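PDB 5OJ5: Ycf48-like protein from Thermosynechococcus elongatus, which acts in the early stages of photosystem II assembly, binds the C-terminal prepropeptide of the D1 subunit, and also takes part in the replacement of photodamaged D1. Local coordinates for residues Asp43-Glu48 / Asp305-Lys310; Leu52-Thr57 / Asn75-Glu80; His68-Gly73 / Gly127-Ser132. All blocks are in the same frame, centred on the assembly; numbering follows the deposited sequence.

Contact 1 of 3, residues Asp43-Glu48 / Asp305-Lys310; sequences DYNPWE and DVDVKK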
# COMPACT_ATOMS: atom_id res chain seq x y z
N ASP A 43 -6.86 20.72 13.55
CA ASP A 43 -7.24 22.09 13.20
C ASP A 43 -7.48 22.32 11.71
O ASP A 43 -8.11 23.32 11.36
CB ASP A 43 -6.19 23.09 13.68
CG ASP A 43 -6.29 23.38 15.16
OD1 ASP A 43 -7.28 22.97 15.79
OD2 ASP A 43 -5.37 24.05 15.67
N TYR A 44 -6.99 21.43 10.85
CA TYR A 44 -7.18 21.61 9.41
C TYR A 44 -7.34 20.23 8.79
O TYR A 44 -6.61 19.31 9.14
CB TYR A 44 -5.97 22.29 8.76
CG TYR A 44 -5.99 22.29 7.20
CD1 TYR A 44 -6.93 23.03 6.46
CD2 TYR A 44 -5.10 21.51 6.47
CE1 TYR A 44 -6.94 23.01 5.06
CE2 TYR A 44 -5.11 21.48 5.07
CZ TYR A 44 -6.04 22.21 4.39
OH TYR A 44 -6.06 22.20 3.00
N ASN A 45 -8.31 20.09 7.90
CA ASN A 45 -8.50 18.85 7.18
C ASN A 45 -7.93 19.02 5.77
O ASN A 45 -8.54 19.72 4.95
CB ASN A 45 -9.97 18.52 7.07
CG ASN A 45 -10.18 17.39 6.06
OD1 ASN A 45 -9.36 16.46 5.98
ND2 ASN A 45 -11.20 17.50 5.24
N PRO A 46 -6.81 18.37 5.43
CA PRO A 46 -6.22 18.52 4.11
C PRO A 46 -6.81 17.56 3.09
O PRO A 46 -6.44 17.59 1.92
CB PRO A 46 -4.75 18.17 4.36
CG PRO A 46 -4.80 17.15 5.47
CD PRO A 46 -5.95 17.58 6.34
N TRP A 47 -7.74 16.71 3.47
CA TRP A 47 -8.18 15.63 2.59
C TRP A 47 -9.48 15.99 1.91
O TRP A 47 -10.49 16.23 2.58
CB TRP A 47 -8.31 14.34 3.39
CG TRP A 47 -7.00 13.85 3.92
CD1 TRP A 47 -6.55 13.94 5.21
CD2 TRP A 47 -5.96 13.21 3.19
NE1 TRP A 47 -5.31 13.40 5.33
CE2 TRP A 47 -4.91 12.93 4.11
CE3 TRP A 47 -5.81 12.80 1.86
CZ2 TRP A 47 -3.74 12.27 3.73
CZ3 TRP A 47 -4.66 12.13 1.48
CH2 TRP A 47 -3.63 11.87 2.43
N GLU A 48 -9.48 15.98 0.61
CA GLU A 48 -10.70 16.20 -0.16
C GLU A 48 -11.21 14.87 -0.71
O GLU A 48 -10.46 14.11 -1.31
CB GLU A 48 -10.43 17.19 -1.28
CG GLU A 48 -9.59 16.80 -2.44
CD GLU A 48 -9.83 17.74 -3.63
OE1 GLU A 48 -9.53 17.31 -4.77
OE2 GLU A 48 -10.32 18.89 -3.44
N ASP A 305 -9.00 13.58 12.45
CA ASP A 305 -9.58 14.39 11.37
C ASP A 305 -11.08 14.13 11.37
O ASP A 305 -11.56 13.14 10.80
CB ASP A 305 -8.94 14.02 10.05
CG ASP A 305 -9.38 14.91 8.92
OD1 ASP A 305 -10.48 15.48 8.96
OD2 ASP A 305 -8.60 15.01 7.94
N VAL A 306 -11.82 15.01 12.03
CA VAL A 306 -13.23 14.73 12.25
C VAL A 306 -14.04 14.92 10.99
O VAL A 306 -15.14 14.34 10.88
CB VAL A 306 -13.82 15.53 13.44
CG1 VAL A 306 -13.09 15.10 14.75
CG2 VAL A 306 -13.75 17.04 13.21
N ASP A 307 -13.58 15.74 10.04
CA ASP A 307 -14.39 16.00 8.86
C ASP A 307 -14.61 14.76 8.06
O ASP A 307 -15.68 14.59 7.47
CB ASP A 307 -13.75 17.03 7.95
CG ASP A 307 -13.62 18.35 8.63
OD1 ASP A 307 -14.48 19.23 8.51
OD2 ASP A 307 -12.67 18.45 9.42
N VAL A 308 -13.63 13.86 8.04
CA VAL A 308 -13.79 12.71 7.17
C VAL A 308 -14.60 11.61 7.83
O VAL A 308 -14.87 10.59 7.17
CB VAL A 308 -12.45 12.17 6.61
CG1 VAL A 308 -11.71 13.23 5.86
CG2 VAL A 308 -11.63 11.60 7.72
N LYS A 309 -14.98 11.78 9.11
CA LYS A 309 -15.86 10.80 9.74
C LYS A 309 -17.17 10.69 8.99
O LYS A 309 -17.85 9.67 9.10
CB LYS A 309 -16.21 11.20 11.19
CG LYS A 309 -15.10 11.04 12.17
CD LYS A 309 -15.48 11.47 13.59
CE LYS A 309 -16.51 10.53 14.23
NZ LYS A 309 -16.75 10.89 15.67
N LYS A 310 -17.54 11.72 8.23
CA LYS A 310 -18.77 11.71 7.46
C LYS A 310 -18.67 10.87 6.20
O LYS A 310 -19.70 10.64 5.57
CB LYS A 310 -19.13 13.15 7.13
CG LYS A 310 -19.45 14.01 8.36
CD LYS A 310 -19.41 15.50 8.03
CE LYS A 310 -20.39 15.80 6.89
NZ LYS A 310 -19.61 15.77 5.62

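Contact 2 of 3, residues Leu52-Thr57 / Asn75-Glu80; sequences LPTTAT and NATLME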
# COMPACT_ATOMS: atom_id res chain seq x y z
N LEU A 52 -14.44 8.45 -7.71
CA LEU A 52 -14.00 8.03 -9.02
C LEU A 52 -15.19 7.55 -9.84
O LEU A 52 -16.23 7.15 -9.29
CB LEU A 52 -13.03 6.87 -8.86
CG LEU A 52 -11.71 7.26 -8.17
CD1 LEU A 52 -10.92 5.98 -7.83
CD2 LEU A 52 -10.88 8.17 -9.05
N PRO A 53 -15.04 7.48 -11.16
CA PRO A 53 -16.13 6.99 -12.04
C PRO A 53 -16.16 5.46 -12.08
O PRO A 53 -16.04 4.83 -13.15
CB PRO A 53 -15.77 7.63 -13.38
CG PRO A 53 -14.29 7.73 -13.36
CD PRO A 53 -13.95 8.11 -11.94
N THR A 54 -16.33 4.87 -10.90
CA THR A 54 -16.42 3.43 -10.70
C THR A 54 -16.98 3.21 -9.31
O THR A 54 -16.90 4.09 -8.45
CB THR A 54 -15.07 2.73 -10.82
OG1 THR A 54 -15.30 1.32 -10.78
CG2 THR A 54 -14.10 3.11 -9.68
N THR A 55 -17.49 2.00 -9.05
CA THR A 55 -17.72 1.55 -7.69
C THR A 55 -16.82 0.38 -7.33
O THR A 55 -16.98 -0.19 -6.24
CB THR A 55 -19.19 1.20 -7.42
OG1 THR A 55 -19.54 0.05 -8.20
CG2 THR A 55 -20.10 2.36 -7.75
N ALA A 56 -15.84 0.05 -8.18
CA ALA A 56 -14.88 -0.99 -7.84
C ALA A 56 -13.87 -0.49 -6.81
O ALA A 56 -13.48 0.67 -6.80
CB ALA A 56 -14.11 -1.38 -9.10
N THR A 57 -13.45 -1.40 -5.95
CA THR A 57 -12.39 -1.07 -5.00
C THR A 57 -11.05 -0.85 -5.69
O THR A 57 -10.61 -1.67 -6.50
CB THR A 57 -12.24 -2.24 -4.03
OG1 THR A 57 -13.50 -2.43 -3.34
CG2 THR A 57 -11.12 -2.06 -3.02
N ASN A 75 -11.77 -6.00 -10.67
CA ASN A 75 -12.45 -6.06 -11.96
C ASN A 75 -11.67 -5.37 -13.05
O ASN A 75 -12.23 -4.67 -13.90
CB ASN A 75 -13.87 -5.56 -11.85
CG ASN A 75 -14.69 -6.41 -10.90
OD1 ASN A 75 -15.60 -5.90 -10.28
ND2 ASN A 75 -14.35 -7.72 -10.78
N ALA A 76 -10.35 -5.59 -13.02
CA ALA A 76 -9.46 -5.08 -14.06
C ALA A 76 -9.57 -3.58 -14.19
O ALA A 76 -9.38 -3.03 -15.27
CB ALA A 76 -9.64 -5.82 -15.39
N THR A 77 -9.83 -2.90 -13.07
CA THR A 77 -9.95 -1.44 -13.12
C THR A 77 -8.60 -0.78 -13.32
O THR A 77 -7.64 -1.08 -12.61
CB THR A 77 -10.62 -0.91 -11.85
OG1 THR A 77 -11.97 -1.40 -11.83
CG2 THR A 77 -10.65 0.62 -11.79
N LEU A 78 -8.56 0.18 -14.23
CA LEU A 78 -7.36 0.91 -14.59
C LEU A 78 -7.81 2.33 -14.90
O LEU A 78 -8.72 2.52 -15.72
CB LEU A 78 -6.79 0.27 -15.85
CG LEU A 78 -5.51 0.84 -16.41
CD1 LEU A 78 -4.35 0.76 -15.40
CD2 LEU A 78 -5.09 0.14 -17.70
N MET A 79 -7.21 3.35 -14.25
CA MET A 79 -7.54 4.73 -14.58
C MET A 79 -6.29 5.57 -14.64
O MET A 79 -5.30 5.29 -13.94
CB MET A 79 -8.51 5.37 -13.59
CG MET A 79 -9.77 4.56 -13.36
SD MET A 79 -11.01 5.58 -12.55
CE MET A 79 -12.33 4.42 -12.35
N GLU A 80 -6.34 6.62 -15.44
CA GLU A 80 -5.21 7.49 -15.71
C GLU A 80 -5.57 8.92 -15.30
O GLU A 80 -6.67 9.39 -15.61
CB GLU A 80 -4.90 7.46 -17.21
CG GLU A 80 -3.70 8.27 -17.66
CD GLU A 80 -3.42 8.14 -19.14
OE1 GLU A 80 -4.32 7.74 -19.90
OE2 GLU A 80 -2.26 8.44 -19.54
O HOH W 1 -14.12 -0.01 -12.76

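Contact 3 of 3, residues His68-Gly73 / Gly127-Ser132; sequences HGWLVG and GGQSWS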
# COMPACT_ATOMS: atom_id res chain seq x y z
N HIS A 68 1.13 12.98 -13.94
CA HIS A 68 0.66 11.86 -14.73
C HIS A 68 0.80 10.58 -13.91
O HIS A 68 1.90 10.24 -13.49
CB HIS A 68 1.51 11.76 -16.00
CG HIS A 68 1.01 10.78 -17.01
ND1 HIS A 68 1.78 10.37 -18.08
CD2 HIS A 68 -0.20 10.18 -17.16
CE1 HIS A 68 1.08 9.54 -18.84
NE2 HIS A 68 -0.13 9.40 -18.29
N GLY A 69 -0.32 9.90 -13.68
CA GLY A 69 -0.29 8.70 -12.89
C GLY A 69 -1.42 7.77 -13.22
O GLY A 69 -2.31 8.07 -14.04
N TRP A 70 -1.40 6.61 -12.57
CA TRP A 70 -2.31 5.50 -12.82
C TRP A 70 -2.76 4.88 -11.51
O TRP A 70 -1.97 4.80 -10.55
CB TRP A 70 -1.61 4.41 -13.68
CG TRP A 70 -1.34 4.85 -15.10
CD1 TRP A 70 -0.29 5.57 -15.54
CD2 TRP A 70 -2.18 4.60 -16.22
NE1 TRP A 70 -0.43 5.82 -16.90
CE2 TRP A 70 -1.56 5.19 -17.34
CE3 TRP A 70 -3.37 3.90 -16.39
CZ2 TRP A 70 -2.11 5.12 -18.63
CZ3 TRP A 70 -3.88 3.81 -17.71
CH2 TRP A 70 -3.24 4.41 -18.78
N LEU A 71 -3.99 4.39 -11.50
CA LEU A 71 -4.49 3.59 -10.39
C LEU A 71 -5.11 2.31 -10.95
O LEU A 71 -5.52 2.25 -12.12
CB LEU A 71 -5.43 4.38 -9.49
CG LEU A 71 -6.75 4.92 -10.07
CD1 LEU A 71 -7.80 3.81 -10.25
CD2 LEU A 71 -7.30 6.04 -9.20
N VAL A 72 -5.16 1.30 -10.08
CA VAL A 72 -5.63 -0.02 -10.48
C VAL A 72 -6.47 -0.61 -9.35
O VAL A 72 -6.30 -0.27 -8.17
CB VAL A 72 -4.49 -1.00 -10.84
CG1 VAL A 72 -3.66 -0.46 -11.98
CG2 VAL A 72 -3.61 -1.32 -9.63
N GLY A 73 -7.33 -1.57 -9.71
CA GLY A 73 -8.07 -2.29 -8.68
C GLY A 73 -8.81 -3.48 -9.19
O GLY A 73 -8.43 -4.13 -10.18
N GLY A 127 4.60 5.31 -20.56
CA GLY A 127 3.72 6.00 -19.65
C GLY A 127 2.31 5.48 -19.69
O GLY A 127 1.38 6.21 -19.31
N GLY A 128 2.10 4.24 -20.14
CA GLY A 128 0.79 3.67 -20.18
C GLY A 128 -0.02 4.04 -21.41
O GLY A 128 -1.21 3.73 -21.46
N GLN A 129 0.60 4.64 -22.42
CA GLN A 129 -0.13 4.87 -23.67
C GLN A 129 -0.31 3.57 -24.44
O GLN A 129 -1.31 3.44 -25.18
CB GLN A 129 0.56 5.95 -24.50
CG GLN A 129 0.76 7.22 -23.68
CD GLN A 129 -0.51 7.66 -22.92
OE1 GLN A 129 -1.49 8.06 -23.53
NE2 GLN A 129 -0.49 7.61 -21.59
N SER A 130 0.59 2.61 -24.26
CA SER A 130 0.40 1.27 -24.80
C SER A 130 0.85 0.31 -23.72
O SER A 130 1.90 0.50 -23.09
CB SER A 130 1.13 1.03 -26.07
OG SER A 130 2.47 1.29 -25.90
N TRP A 131 0.05 -0.72 -23.52
CA TRP A 131 0.33 -1.76 -22.56
C TRP A 131 0.43 -3.09 -23.31
O TRP A 131 -0.35 -3.34 -24.24
CB TRP A 131 -0.81 -1.87 -21.53
CG TRP A 131 -0.96 -0.71 -20.58
CD1 TRP A 131 -1.72 0.40 -20.74
CD2 TRP A 131 -0.28 -0.57 -19.33
NE1 TRP A 131 -1.59 1.22 -19.65
CE2 TRP A 131 -0.71 0.65 -18.77
CE3 TRP A 131 0.64 -1.36 -18.65
CZ2 TRP A 131 -0.27 1.10 -17.53
CZ3 TRP A 131 1.09 -0.91 -17.39
CH2 TRP A 131 0.64 0.31 -16.86
N SER A 132 1.33 -3.94 -22.85
CA SER A 132 1.45 -5.30 -23.33
C SER A 132 1.34 -6.25 -22.16
O SER A 132 1.72 -5.92 -21.02
CB SER A 132 2.78 -5.50 -24.03
OG SER A 132 2.88 -4.61 -25.13

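Contact 1 of 3, residues Asp43-Glu48 / Asp305-Lys310
Asn45 presents its amide almost crosswise to the carboxylate of Asp305, the two planes lying 69° apart and the side chains meeting at about a right angle. OD1 of Asn45 stands 2.6 Å from OD2 of Asp305. The same amide is nearly parallel to the carboxylate of Asp307, at 10° between planes, but there it is the methylene carbon Asn45 CB that meets the carboxylate oxygen, 3.6 Å from Asp307 OD2. CG of Asn45, anti to the backbone N (chi1 168°), turns the amide forward along the chain, over the backbone of Trp47. Asn45 OD1 thereby takes the N-H of Trp47 from above the amide's carbonyl plane, 3.0 Å from Trp47 N, and closes an Asx turn, while ND2 donates to the carbonyl oxygen of Trp47. This turn leads into strand 47-51, which the start of the chain contributes to a sheet otherwise built from its end, the "velcro" closure of a beta-propeller. The 305-310 segment leads into this last blade. Asp305 OD2 also lies in plane at the edge of the Trp47 indole, 3.6 Å from Trp47 CD1. CG1 of Val308 packs on CB of Trp47 at 4.3 Å.

Contact 2 of 3, residues Leu52-Thr57 / Asn75-Glu80
The pyrrolidine ring of Pro53 meets the thioether of Met79 through its CG and CD atoms, with Pro53 CD 3.9 Å from Met79 SD. The CG-CD side of the Pro53 ring faces the end of the Met79 chain, and Trp88, from a nearby loop, is touched by the side chains of both Met79 and Leu52. CG of Met79 is anti to the carbonyl carbon (chi1 -53°) and the chain beyond it is extended, which carries the methyl group across to the 52-57 segment. There CE is received by three residues in succession. Met79 CE lies 4.3 Å from Leu52 CB and 3.8 Å from Pro53 O, while the approach of Met79 CE to Thr54 CG2, at 3.5 Å, is tighter than an ordinary van der Waals contact. The segment follows an irregular path, with Pro53 at the centre of an inverse gamma turn. It links strand 47-51, the outer strand of the blade that closes the propeller, to strand 58-63, the first strand of the next blade, and on the way crosses beside strand 77-81 of that blade. A chi1 of -172° turns Thr54 OG1 to the side of its carbonyl carbon, where it accepts from Ala56 N at 2.9 Å in a nearly straight bond of 169°, an ST turn. Thr54 OG1 is 2.7 Å from a water, which donates to Thr77 OG1, also at 2.7 Å, and so bridges the two threonines. Thr77 OG1 is bonded besides to the carbonyl oxygen of Val74, and rests 3.5 Å from Ala56 CB.

Contact 3 of 3, residues His68-Gly73 / Gly127-Ser132
Trp70 and Trp131 both carry CG anti to the carbonyl carbon, each with chi1 -69°, and this swings their indoles together into a T-shaped stack between neighbouring propeller blades. The edge of Trp131 is directed at one face of Trp70, with planes 86° apart, and NE1 of Trp131 comes 3.7 Å from Trp70 CH2. The 127-132 segment is the glycine-rich second half of an Asp box, the loop motif of BNR-repeat propellers. Its Ser130 bonds to Asp126, and the backbone N of Gly128 bonds to Thr124. Gly128, at positive phi and with no side chain, admits Trp70 CZ2 to 3.6 Å from Gly128 CA, and that same CA lies against a face of Trp131. Gln129 NE2 lies at the edge of the His68 ring, in its plane, 3.7 Å from His68 CE1. Glu80 OE2 accepts from both His68 NE2 and Gln129 NE2, tying the two segments through a shared carboxylate. Trp131 also bonds through its backbone to the bound D1 peptide. Gly127 O is gripped from opposite faces of its carbonyl plane, by Trp70 NE1 at 3.0 Å with an N-H...O angle of 140° and by Gln129 NE2 at 3.3 Å.

In the fold
The three contacts follow the propeller round its closure. Contact 1 joins the N-terminal part of the chain to the passage into the last blade; contact 2 follows directly in sequence, its first segment adjoining 43-48, and leads into the sheet of strands 58-63, 69-73, 77-81 and 89-90. Contact 3 fixes that sheet to the next blade. The segments of contacts 2 and 3 alternate along the chain, and both lie between the two halves of contact 1. Centres of contacts 2 and 3 are about 12 Å apart; they share the neighbouring strands 69-73 and 77-81 and meet at Glu80 of the latter. Contact 1 is centred about 24 Å from contact 2. Contacts 1 and 2 thus flank ring-closing strand 47-51 in sequence, while contact 3 ties blade to blade.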